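Side-chain contacts in probable acetolactate synthase isozyme III (Small subunit) (Nitrosomonas europaea ATCC 19718, PDB 2PC6), which probably serves as the small, regulatory-type subunit of a larger enzyme, and pairs an N-terminal ACT domain with a second domain of the ACT clan: residues A[28-33]-A[63-68]; A[91-96]-A[101-106]; A[112-115]-A[121-124]; A[124-129]-A[134-139]. All coordinates share one frame; numbering follows the deposited sequence.

Contact 1: A[28-33]-A[63-68]. With CA (calcium ion), chain E.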
loop_
_atom_site.group_PDB
_atom_site.type_symbol
_atom_site.label_atom_id
_atom_site.label_comp_id
_atom_site.label_asym_id
_atom_site.label_seq_id
_atom_site.Cartn_x
_atom_site.Cartn_y
_atom_site.Cartn_z
ATOM N N ARG A 28 -14.696 -8.750 16.057
ATOM C CA ARG A 28 -15.565 -9.826 15.583
ATOM C C ARG A 28 -14.812 -10.851 14.725
ATOM O O ARG A 28 -15.408 -11.784 14.151
ATOM C CB ARG A 28 -16.779 -9.254 14.854
ATOM C CG ARG A 28 -17.982 -9.060 15.786
ATOM C CD ARG A 28 -19.285 -8.936 15.008
ATOM N NE ARG A 28 -20.491 -8.877 15.841
ATOM C CZ ARG A 28 -20.976 -7.754 16.381
ATOM N NH1 ARG A 28 -20.319 -6.594 16.205
ATOM N NH2 ARG A 28 -22.111 -7.789 17.108
ATOM N N GLY A 29 -13.493 -10.669 14.643
ATOM C CA GLY A 29 -12.624 -11.691 14.115
ATOM C C GLY A 29 -12.696 -11.758 12.612
ATOM O O GLY A 29 -12.305 -12.780 12.023
ATOM N N TYR A 30 -13.179 -10.672 12.004
ATOM C CA TYR A 30 -13.193 -10.505 10.551
ATOM C C TYR A 30 -11.782 -10.461 10.015
ATOM O O TYR A 30 -10.870 -9.929 10.669
ATOM C CB TYR A 30 -13.914 -9.229 10.156
ATOM C CG TYR A 30 -15.358 -9.158 10.590
ATOM C CD1 TYR A 30 -16.199 -10.269 10.447
ATOM C CD2 TYR A 30 -15.898 -7.984 11.122
ATOM C CE1 TYR A 30 -17.527 -10.225 10.822
ATOM C CE2 TYR A 30 -17.257 -7.922 11.494
ATOM C CZ TYR A 30 -18.063 -9.055 11.341
ATOM O OH TYR A 30 -19.413 -9.052 11.688
ATOM N N ASN A 31 -11.615 -11.033 8.834
ATOM C CA ASN A 31 -10.322 -11.140 8.202
ATOM C C ASN A 31 -10.017 -9.829 7.500
ATOM O O ASN A 31 -10.878 -9.220 6.877
ATOM C CB ASN A 31 -10.267 -12.403 7.271
ATOM C CG ASN A 31 -9.534 -12.162 5.944
ATOM O OD1 ASN A 31 -9.943 -11.320 5.142
ATOM N ND2 ASN A 31 -8.472 -12.949 5.675
ATOM N N ILE A 32 -8.785 -9.387 7.647
ATOM C CA ILE A 32 -8.253 -8.335 6.820
ATOM C C ILE A 32 -7.080 -8.961 6.095
ATOM O O ILE A 32 -6.076 -9.317 6.699
ATOM C CB ILE A 32 -7.763 -7.110 7.654
ATOM C CG1 ILE A 32 -8.957 -6.401 8.276
ATOM C CG2 ILE A 32 -7.004 -6.132 6.755
ATOM C CD1 ILE A 32 -8.629 -5.136 9.019
ATOM N N GLU A 33 -7.194 -9.133 4.800
ATOM C CA GLU A 33 -6.081 -9.771 4.142
ATOM C C GLU A 33 -4.972 -8.746 4.009
ATOM O O GLU A 33 -3.816 -9.016 4.349
ATOM C CB GLU A 33 -6.464 -10.342 2.797
ATOM C CG GLU A 33 -5.537 -11.460 2.431
ATOM C CD GLU A 33 -5.669 -11.885 0.997
ATOM O OE1 GLU A 33 -6.504 -11.308 0.258
ATOM O OE2 GLU A 33 -4.926 -12.808 0.594
ATOM N N THR A 63 -19.814 -4.392 5.855
ATOM C CA THR A 63 -20.173 -3.233 5.068
ATOM C C THR A 63 -21.257 -2.437 5.766
ATOM O O THR A 63 -21.204 -1.211 5.821
ATOM C CB THR A 63 -20.607 -3.700 3.668
ATOM O OG1 THR A 63 -19.434 -3.820 2.855
ATOM C CG2 THR A 63 -21.544 -2.749 3.024
ATOM N N LYS A 64 -22.230 -3.138 6.327
ATOM C CA LYS A 64 -23.241 -2.468 7.106
ATOM C C LYS A 64 -22.548 -1.771 8.292
ATOM O O LYS A 64 -22.672 -0.546 8.444
ATOM C CB LYS A 64 -24.364 -3.430 7.535
ATOM N N GLN A 65 -21.778 -2.519 9.088
ATOM C CA GLN A 65 -21.124 -1.903 10.250
ATOM C C GLN A 65 -20.182 -0.761 9.865
ATOM O O GLN A 65 -20.100 0.228 10.590
ATOM C CB GLN A 65 -20.351 -2.903 11.098
ATOM C CG GLN A 65 -21.159 -3.804 11.999
ATOM C CD GLN A 65 -20.262 -4.930 12.537
ATOM O OE1 GLN A 65 -20.370 -6.100 12.129
ATOM N NE2 GLN A 65 -19.312 -4.557 13.395
ATOM N N LEU A 66 -19.473 -0.878 8.748
ATOM C CA LEU A 66 -18.523 0.182 8.401
ATOM C C LEU A 66 -19.209 1.513 8.109
ATOM O O LEU A 66 -18.726 2.574 8.519
ATOM C CB LEU A 66 -17.622 -0.227 7.235
ATOM C CG LEU A 66 -16.385 -1.058 7.535
ATOM C CD1 LEU A 66 -15.901 -1.709 6.262
ATOM C CD2 LEU A 66 -15.339 -0.175 8.062
ATOM N N ASN A 67 -20.327 1.447 7.392
ATOM C CA ASN A 67 -21.058 2.655 7.022
ATOM C C ASN A 67 -21.573 3.401 8.236
ATOM O O ASN A 67 -21.673 4.618 8.187
ATOM C CB ASN A 67 -22.198 2.359 6.041
ATOM C CG ASN A 67 -21.770 2.534 4.596
ATOM O OD1 ASN A 67 -22.012 1.657 3.741
ATOM N ND2 ASN A 67 -21.123 3.669 4.305
ATOM N N LYS A 68 -21.864 2.659 9.309
ATOM C CA LYS A 68 -22.356 3.216 10.549
ATOM C C LYS A 68 -21.324 4.135 11.205
ATOM O O LYS A 68 -21.721 5.105 11.870
ATOM C CB LYS A 68 -22.771 2.114 11.551
ATOM C CG LYS A 68 -24.241 1.687 11.502
HETATM CA CA CA E . -20.790 6.829 7.926
HETATM O O HOH W 1 -22.789 7.731 7.373
HETATM O O HOH W 2 -20.626 9.288 8.126
#
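Tyr30 and Gln65 make the one hydrogen bond between segment 28-33 and the helical turn 63-68. The phenol OH donates to Gln65 OE1 at 3.1 Å, meeting the oxygen in the carbonyl plane at a C=O...donor angle of 155°. OE1 stands at the edge of the ring, 3.7 Å from Tyr30 CE2, and ring and amide planes are turned 54° apart. Gln65 spans the gap because its chain runs extended beyond CG (chi2 168°), carrying the amide off the helix toward the loop. This bond is the close part of the contact; within its own segment, Arg28 CB covers one face of the Tyr30 ring near the rim, 3.6 Å above its plane. The outer side is looser. The exposed Arg28 stretches past the amide, and its NH1 comes only to 3.6 Å from Gln65 NE2, two nitrogen donors meeting obliquely, with no hydrogen bond between them. Gly29, at positive phi, closes helix 17-28 with a Schellman motif and turns the chain into the loop. At the far end of 63-68, Asn67 O binds a calcium ion at 2.4 Å, in a site completed by Leu69 O, Val72 O and two waters. Within the ACT domain, Tyr30 packs on Phe25 of helix 17-28 and on Ile58 and Ile62 of helix 56-68, while Leu66 touches Val21 of helix 17-28 and Leu75 of strand 72-77.

Contact 2: A[91-96]-A[101-106]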
loop_
_atom_site.group_PDB
_atom_site.type_symbol
_atom_site.label_atom_id
_atom_site.label_comp_id
_atom_site.label_asym_id
_atom_site.label_seq_id
_atom_site.Cartn_x
_atom_site.Cartn_y
_atom_site.Cartn_z
ATOM N N VAL A 91 10.766 -7.297 -3.114
ATOM C CA VAL A 91 11.239 -8.618 -2.741
ATOM C C VAL A 91 12.754 -8.594 -2.671
ATOM O O VAL A 91 13.432 -8.387 -3.708
ATOM C CB VAL A 91 10.890 -9.620 -3.843
ATOM C CG1 VAL A 91 11.188 -10.992 -3.378
ATOM C CG2 VAL A 91 9.455 -9.503 -4.169
ATOM N N LYS A 92 13.307 -8.821 -1.481
ATOM C CA LYS A 92 14.772 -8.889 -1.370
ATOM C C LYS A 92 15.197 -10.347 -1.408
ATOM O O LYS A 92 14.715 -11.136 -0.617
ATOM C CB LYS A 92 15.261 -8.179 -0.100
ATOM C CG LYS A 92 16.705 -8.411 0.246
ATOM C CD LYS A 92 17.076 -7.803 1.626
ATOM C CE LYS A 92 16.820 -6.297 1.611
ATOM N NZ LYS A 92 17.035 -5.674 2.942
ATOM N N VAL A 93 16.084 -10.688 -2.337
ATOM C CA VAL A 93 16.427 -12.061 -2.640
ATOM C C VAL A 93 17.922 -12.246 -2.584
ATOM O O VAL A 93 18.691 -11.351 -2.946
ATOM C CB VAL A 93 15.974 -12.496 -4.084
ATOM C CG1 VAL A 93 14.479 -12.628 -4.175
ATOM C CG2 VAL A 93 16.529 -11.506 -5.174
ATOM N N ARG A 94 18.313 -13.420 -2.118
ATOM C CA ARG A 94 19.662 -13.861 -2.073
ATOM C C ARG A 94 20.018 -14.180 -3.513
ATOM O O ARG A 94 19.274 -14.877 -4.198
ATOM C CB ARG A 94 19.699 -15.112 -1.181
ATOM C CG ARG A 94 20.993 -15.944 -1.155
ATOM C CD ARG A 94 22.212 -15.173 -0.652
ATOM N NE ARG A 94 22.152 -14.687 0.723
ATOM C CZ ARG A 94 22.327 -13.417 1.068
ATOM N NH1 ARG A 94 22.521 -12.502 0.123
ATOM N NH2 ARG A 94 22.289 -13.043 2.341
ATOM N N ALA A 95 21.134 -13.655 -3.998
ATOM C CA ALA A 95 21.465 -13.851 -5.382
ATOM C C ALA A 95 22.962 -14.000 -5.531
ATOM O O ALA A 95 23.660 -13.010 -5.692
ATOM C CB ALA A 95 20.903 -12.690 -6.274
ATOM N N VAL A 96 23.424 -15.249 -5.483
ATOM C CA VAL A 96 24.826 -15.588 -5.652
ATOM C C VAL A 96 25.004 -16.706 -6.699
ATOM O O VAL A 96 24.137 -17.592 -6.841
ATOM C CB VAL A 96 25.519 -15.938 -4.274
ATOM C CG1 VAL A 96 24.792 -15.268 -3.089
ATOM C CG2 VAL A 96 25.612 -17.444 -4.036
ATOM N N GLU A 101 21.892 -14.855 -12.325
ATOM C CA GLU A 101 21.343 -14.818 -13.659
ATOM C C GLU A 101 19.836 -15.145 -13.579
ATOM O O GLU A 101 19.015 -14.466 -14.222
ATOM C CB GLU A 101 22.084 -15.786 -14.599
ATOM C CG GLU A 101 23.088 -15.162 -15.619
ATOM C CD GLU A 101 24.613 -15.311 -15.221
ATOM O OE1 GLU A 101 24.879 -15.766 -14.054
ATOM O OE2 GLU A 101 25.520 -14.943 -16.063
ATOM N N GLU A 102 19.485 -16.157 -12.777
ATOM C CA GLU A 102 18.116 -16.609 -12.652
ATOM C C GLU A 102 17.179 -15.506 -12.149
ATOM O O GLU A 102 16.122 -15.272 -12.745
ATOM C CB GLU A 102 18.032 -17.854 -11.753
ATOM C CG GLU A 102 16.559 -18.371 -11.485
ATOM C CD GLU A 102 15.808 -18.868 -12.751
ATOM O OE1 GLU A 102 16.454 -19.154 -13.778
ATOM O OE2 GLU A 102 14.570 -19.007 -12.716
HETATM N N MSE A 103 17.581 -14.836 -11.061
HETATM C CA MSE A 103 16.840 -13.722 -10.459
HETATM C C MSE A 103 16.730 -12.578 -11.414
HETATM O O MSE A 103 15.689 -11.938 -11.471
HETATM C CB MSE A 103 17.492 -13.218 -9.172
HETATM C CG MSE A 103 17.436 -14.164 -8.009
HETATM SE SE MSE A 103 15.611 -14.670 -7.493
HETATM C CE MSE A 103 15.332 -16.244 -8.650
ATOM N N LYS A 104 17.792 -12.299 -12.173
ATOM C CA LYS A 104 17.689 -11.262 -13.191
ATOM C C LYS A 104 16.679 -11.683 -14.294
ATOM O O LYS A 104 15.822 -10.881 -14.710
ATOM C CB LYS A 104 19.061 -10.921 -13.755
ATOM C CG LYS A 104 19.054 -9.848 -14.874
ATOM C CD LYS A 104 18.490 -8.450 -14.390
ATOM C CE LYS A 104 18.940 -7.310 -15.349
ATOM N NZ LYS A 104 17.984 -7.030 -16.492
ATOM N N ARG A 105 16.746 -12.934 -14.751
ATOM C CA ARG A 105 15.722 -13.397 -15.738
ATOM C C ARG A 105 14.288 -13.250 -15.243
ATOM O O ARG A 105 13.450 -12.781 -16.020
ATOM C CB ARG A 105 15.921 -14.822 -16.209
ATOM C CG ARG A 105 17.044 -14.966 -17.147
ATOM C CD ARG A 105 17.076 -16.375 -17.690
ATOM N NE ARG A 105 17.268 -17.380 -16.645
ATOM C CZ ARG A 105 18.461 -17.843 -16.273
ATOM N NH1 ARG A 105 19.565 -17.377 -16.843
ATOM N NH2 ARG A 105 18.543 -18.763 -15.311
ATOM N N LEU A 106 14.029 -13.610 -13.968
ATOM C CA LEU A 106 12.681 -13.495 -13.377
ATOM C C LEU A 106 12.255 -12.067 -13.250
ATOM O O LEU A 106 11.101 -11.711 -13.592
ATOM C CB LEU A 106 12.555 -14.185 -12.021
ATOM C CG LEU A 106 12.390 -15.699 -12.007
ATOM C CD1 LEU A 106 12.423 -16.301 -10.540
ATOM C CD2 LEU A 106 11.103 -16.132 -12.735
#
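Met103, modelled as selenomethionine, lays its side chain against Val93 and Ala95, joining the first strand and first helix of a ferredoxin-like beta-alpha-beta-beta-alpha-beta domain. The apolar contacts all run through this one residue. Its CG approaches Val93 CG2 at 4.0 Å and Ala95 CB at 4.1 Å, and the selenium touches the same valine branch, with SE also 4.0 Å from Val93 CG2. The bend at chi2 (-58°) folds SE back onto Val93. No hydrogen bond links the two segments, and between them the contact is van der Waals; Arg100 of the same helix hydrogen-bonds Ala95 O, and Tyr122, Val140 and Leu144 also pack on Met103.

The charged side chains are directed away from this apolar patch. Arg94 starts away from the helix, giving NH1 to Glu120 O and forming a salt bridge through NH2 with Glu160 of the second subunit. Lys92 NZ pairs with Glu147 and also reaches carbonyl oxygens of that subunit. On the outer side of the helix, Arg105 and Glu102 form a salt bridge one turn apart: NH2 meets Glu102 OE1 at 2.6 Å, using the oxygen's anti lone pair, with OE1 close to the guanidinium plane.

Contact 3: A[112-115]-A[121-124]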
loop_
_atom_site.group_PDB
_atom_site.type_symbol
_atom_site.label_atom_id
_atom_site.label_comp_id
_atom_site.label_asym_id
_atom_site.label_seq_id
_atom_site.Cartn_x
_atom_site.Cartn_y
_atom_site.Cartn_z
ATOM N N GLY A 112 9.821 -6.443 -13.602
ATOM C CA GLY A 112 10.165 -5.714 -12.400
ATOM C C GLY A 112 11.483 -4.964 -12.542
ATOM O O GLY A 112 12.120 -4.979 -13.600
ATOM N N ASN A 113 11.926 -4.269 -11.500
ATOM C CA ASN A 113 13.195 -3.583 -11.655
ATOM C C ASN A 113 14.032 -3.822 -10.414
ATOM O O ASN A 113 13.519 -3.816 -9.290
ATOM C CB ASN A 113 12.962 -2.115 -11.856
ATOM C CG ASN A 113 12.278 -1.821 -13.171
ATOM O OD1 ASN A 113 12.948 -1.596 -14.182
ATOM N ND2 ASN A 113 10.945 -1.840 -13.183
ATOM N N ILE A 114 15.319 -4.050 -10.608
ATOM C CA ILE A 114 16.182 -4.166 -9.483
ATOM C C ILE A 114 16.511 -2.766 -8.983
ATOM O O ILE A 114 16.959 -1.912 -9.762
ATOM C CB ILE A 114 17.401 -5.015 -9.834
ATOM C CG1 ILE A 114 16.900 -6.437 -10.124
ATOM C CG2 ILE A 114 18.398 -4.964 -8.711
ATOM C CD1 ILE A 114 17.870 -7.340 -10.892
ATOM N N ILE A 115 16.231 -2.516 -7.706
ATOM C CA ILE A 115 16.476 -1.186 -7.171
ATOM C C ILE A 115 17.477 -1.115 -6.013
ATOM O O ILE A 115 17.626 -0.069 -5.422
ATOM C CB ILE A 115 15.178 -0.502 -6.764
ATOM C CG1 ILE A 115 14.462 -1.343 -5.691
ATOM C CG2 ILE A 115 14.329 -0.271 -7.996
ATOM C CD1 ILE A 115 13.396 -0.610 -4.873
ATOM N N LEU A 121 23.095 -9.966 -3.152
ATOM C CA LEU A 121 21.639 -9.769 -3.148
ATOM C C LEU A 121 21.038 -8.808 -4.189
ATOM O O LEU A 121 21.739 -7.988 -4.780
ATOM C CB LEU A 121 21.154 -9.463 -1.734
ATOM C CG LEU A 121 21.239 -8.091 -1.109
ATOM C CD1 LEU A 121 20.199 -7.104 -1.715
ATOM C CD2 LEU A 121 20.976 -8.258 0.398
ATOM N N TYR A 122 19.733 -8.933 -4.413
ATOM C CA TYR A 122 18.990 -7.968 -5.203
ATOM C C TYR A 122 17.744 -7.580 -4.438
ATOM O O TYR A 122 17.127 -8.445 -3.769
ATOM C CB TYR A 122 18.501 -8.600 -6.487
ATOM C CG TYR A 122 19.516 -8.934 -7.557
ATOM C CD1 TYR A 122 20.594 -8.104 -7.827
ATOM C CD2 TYR A 122 19.332 -10.055 -8.359
ATOM C CE1 TYR A 122 21.450 -8.390 -8.844
ATOM C CE2 TYR A 122 20.182 -10.355 -9.359
ATOM C CZ TYR A 122 21.243 -9.525 -9.597
ATOM O OH TYR A 122 22.091 -9.828 -10.614
ATOM N N THR A 123 17.328 -6.318 -4.562
ATOM C CA THR A 123 15.982 -5.995 -4.181
ATOM C C THR A 123 15.209 -5.682 -5.426
ATOM O O THR A 123 15.586 -4.775 -6.165
ATOM C CB THR A 123 15.909 -4.875 -3.196
ATOM O OG1 THR A 123 16.535 -5.320 -2.009
ATOM C CG2 THR A 123 14.459 -4.586 -2.824
ATOM N N ILE A 124 14.147 -6.454 -5.671
ATOM C CA ILE A 124 13.340 -6.340 -6.911
ATOM C C ILE A 124 12.007 -5.641 -6.685
ATOM O O ILE A 124 11.295 -5.964 -5.752
ATOM C CB ILE A 124 13.092 -7.742 -7.522
ATOM C CG1 ILE A 124 14.449 -8.433 -7.780
ATOM C CG2 ILE A 124 12.313 -7.629 -8.822
ATOM C CD1 ILE A 124 14.386 -9.926 -8.123
#
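Ile114 faces Ile124 as a non-hydrogen-bonded antiparallel pair, their CA atoms 4.4 Å apart and their side chains on one face of the sheet. The backbone bonding beside this pair centres on Thr123 O. It accepts the N-H of Ile115 at 2.8 Å in a nearly straight bond (165° at the hydrogen), and also takes a CA-H...O contact from Ile114 CA at 3.4 Å. A second contact of that kind joins Ile124 CA to Asn113 O at 3.5 Å, giving the pair a weak link in each direction.

Apolar contacts follow the two isoleucines and the tyrosine. Ile114 CG1 meets Ile124 CG1 at 3.9 Å. With chi2 extended (162°), the terminal methyl reaches out over the aromatic side chain: a CH-pi contact puts Ile114 CD1 3.9 Å from the Tyr122 ring centroid, only 6° off the ring normal. The other branch, CG2, touches Tyr122 CD1 at the rim of the same face. Thr123 and Ile115 lie on the other face, where Thr123 packs on Leu156 and Ile115 on Arg86 of the second subunit. Ile124 meets Ala107 of helix 98-109 on its own side. Strand 113-118 is the sheet's edge strand within this chain, and the contact is that of a beta hairpin, the strand 2 to strand 3 connection of an ACT-like fold.

Contact 4: A[124-129]-A[134-139]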
loop_
_atom_site.group_PDB
_atom_site.type_symbol
_atom_site.label_atom_id
_atom_site.label_comp_id
_atom_site.label_asym_id
_atom_site.label_seq_id
_atom_site.Cartn_x
_atom_site.Cartn_y
_atom_site.Cartn_z
ATOM N N ILE A 124 14.147 -6.454 -5.671
ATOM C CA ILE A 124 13.340 -6.340 -6.911
ATOM C C ILE A 124 12.007 -5.641 -6.685
ATOM O O ILE A 124 11.295 -5.964 -5.752
ATOM C CB ILE A 124 13.092 -7.742 -7.522
ATOM C CG1 ILE A 124 14.449 -8.433 -7.780
ATOM C CG2 ILE A 124 12.313 -7.629 -8.822
ATOM C CD1 ILE A 124 14.386 -9.926 -8.123
ATOM N N GLU A 125 11.672 -4.687 -7.552
ATOM C CA GLU A 125 10.418 -3.972 -7.456
ATOM C C GLU A 125 9.440 -4.491 -8.508
ATOM O O GLU A 125 9.761 -4.511 -9.695
ATOM C CB GLU A 125 10.697 -2.519 -7.695
ATOM C CG GLU A 125 9.498 -1.617 -7.600
ATOM C CD GLU A 125 9.642 -0.415 -8.532
ATOM O OE1 GLU A 125 10.527 0.486 -8.354
ATOM O OE2 GLU A 125 8.845 -0.381 -9.490
ATOM N N LEU A 126 8.249 -4.900 -8.065
ATOM C CA LEU A 126 7.224 -5.445 -8.958
ATOM C C LEU A 126 5.913 -4.720 -8.779
ATOM O O LEU A 126 5.530 -4.438 -7.653
ATOM C CB LEU A 126 6.911 -6.857 -8.526
ATOM C CG LEU A 126 7.420 -8.001 -9.372
ATOM C CD1 LEU A 126 8.636 -8.701 -8.617
ATOM C CD2 LEU A 126 6.247 -8.998 -9.564
ATOM N N THR A 127 5.209 -4.464 -9.886
ATOM C CA THR A 127 3.877 -3.928 -9.835
ATOM C C THR A 127 3.020 -4.729 -10.807
ATOM O O THR A 127 3.507 -5.175 -11.842
ATOM C CB THR A 127 3.874 -2.470 -10.212
ATOM O OG1 THR A 127 4.777 -1.774 -9.356
ATOM C CG2 THR A 127 2.532 -1.869 -9.913
ATOM N N GLY A 128 1.744 -4.917 -10.477
ATOM C CA GLY A 128 0.850 -5.731 -11.301
ATOM C C GLY A 128 -0.431 -6.029 -10.559
ATOM O O GLY A 128 -0.701 -5.469 -9.507
ATOM N N THR A 129 -1.243 -6.890 -11.121
ATOM C CA THR A 129 -2.423 -7.401 -10.419
ATOM C C THR A 129 -1.962 -8.355 -9.299
ATOM O O THR A 129 -0.753 -8.698 -9.211
ATOM C CB THR A 129 -3.293 -8.163 -11.403
ATOM O OG1 THR A 129 -2.459 -9.070 -12.108
ATOM C CG2 THR A 129 -3.853 -7.237 -12.444
ATOM N N ASP A 134 1.531 -12.744 -7.240
ATOM C CA ASP A 134 1.494 -14.114 -6.770
ATOM C C ASP A 134 2.278 -15.069 -7.701
ATOM O O ASP A 134 2.916 -16.013 -7.217
ATOM C CB ASP A 134 0.052 -14.604 -6.540
ATOM C CG ASP A 134 -0.637 -13.902 -5.374
ATOM O OD1 ASP A 134 -0.117 -12.943 -4.800
ATOM O OD2 ASP A 134 -1.716 -14.293 -4.998
ATOM N N GLY A 135 2.252 -14.825 -9.013
ATOM C CA GLY A 135 2.952 -15.680 -9.979
ATOM C C GLY A 135 4.462 -15.555 -9.847
ATOM O O GLY A 135 5.216 -16.553 -9.971
ATOM N N PHE A 136 4.907 -14.328 -9.589
ATOM C CA PHE A 136 6.274 -14.095 -9.231
ATOM C C PHE A 136 6.680 -14.914 -8.006
ATOM O O PHE A 136 7.682 -15.590 -8.042
ATOM C CB PHE A 136 6.537 -12.636 -8.942
ATOM C CG PHE A 136 7.995 -12.342 -8.765
ATOM C CD1 PHE A 136 8.826 -12.207 -9.879
ATOM C CD2 PHE A 136 8.565 -12.275 -7.483
ATOM C CE1 PHE A 136 10.200 -11.973 -9.762
ATOM C CE2 PHE A 136 9.915 -12.027 -7.325
ATOM C CZ PHE A 136 10.752 -11.855 -8.509
ATOM N N LEU A 137 5.918 -14.856 -6.923
ATOM C CA LEU A 137 6.295 -15.597 -5.724
ATOM C C LEU A 137 6.235 -17.088 -5.901
ATOM O O LEU A 137 7.061 -17.777 -5.314
ATOM C CB LEU A 137 5.445 -15.212 -4.503
ATOM C CG LEU A 137 5.428 -13.736 -4.051
ATOM C CD1 LEU A 137 4.400 -13.598 -2.902
ATOM C CD2 LEU A 137 6.817 -13.270 -3.634
ATOM N N GLN A 138 5.276 -17.609 -6.679
ATOM C CA GLN A 138 5.266 -19.055 -6.985
ATOM C C GLN A 138 6.555 -19.419 -7.729
ATOM O O GLN A 138 7.194 -20.436 -7.433
ATOM C CB GLN A 138 4.044 -19.478 -7.792
ATOM C CG GLN A 138 2.999 -20.352 -7.020
ATOM N N ALA A 139 6.968 -18.533 -8.639
ATOM C CA ALA A 139 8.099 -18.808 -9.507
ATOM C C ALA A 139 9.429 -18.707 -8.781
ATOM O O ALA A 139 10.309 -19.430 -9.110
ATOM C CB ALA A 139 8.076 -17.920 -10.728
#
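The Phe136 ring has Leu126 over one face and Ile124 at its edge. Leu126 CD1 sits over the ring centre, 3.5 Å from the centroid and 2° off the normal, a CH-pi contact that brings the methyl to much the same distance from all six ring carbons. Its sister methyl reaches back along the side chain, with Leu126 CD2 3.7 Å from Phe136 CB. Both methyls thus face the phenylalanine, one on the ring and one at the root of it. Ile124 adds a lighter touch near the ring plane, its CD1 4.1 Å from Phe136 CZ. The ring is sent toward the sheet because its CG stands anti to the backbone N (chi1 -172°). Another aromatic, Phe110, meets Phe136 edge-to-face. No hydrogen bond crosses between the two segments, and the three touching residues are all buried, an apolar fit of helix on strand.

The chain turns from strand to helix through Thr129, the N-cap residue. On the other side of the strand from Phe136, Glu125 pairs with Arg86 of the second subunit, and Thr127 packs on Thr127 of that subunit. Helix 130-139 lies over the sheet face carrying Ile124 and Leu126, beside helix 98-109, whose Leu106 touches Phe136, while strand 83-94 runs antiparallel alongside strand 121-128.

How the contacts relate
Contact 1 belongs to the N-terminal ACT domain, and contacts 2, 3 and 4 to the second domain on the other side of the chain's centre; the centres of contacts 1 and 2 are 39 Å apart. Contact 1 is a surface contact held by one polar bond; the calcium ion binds at the far end of its helix, away from the touching side chains. Contacts 2 and 4 are buried and apolar, each setting a helix on the same sheet, and they meet where Leu106 packs on Phe136. Contact 3, partly buried, combines a backbone hydrogen bond with isoleucine-tyrosine packing within that sheet. It shares Ile124 with contact 4 and adjoins contact 2 through neighbouring strands 83-94 and 121-128.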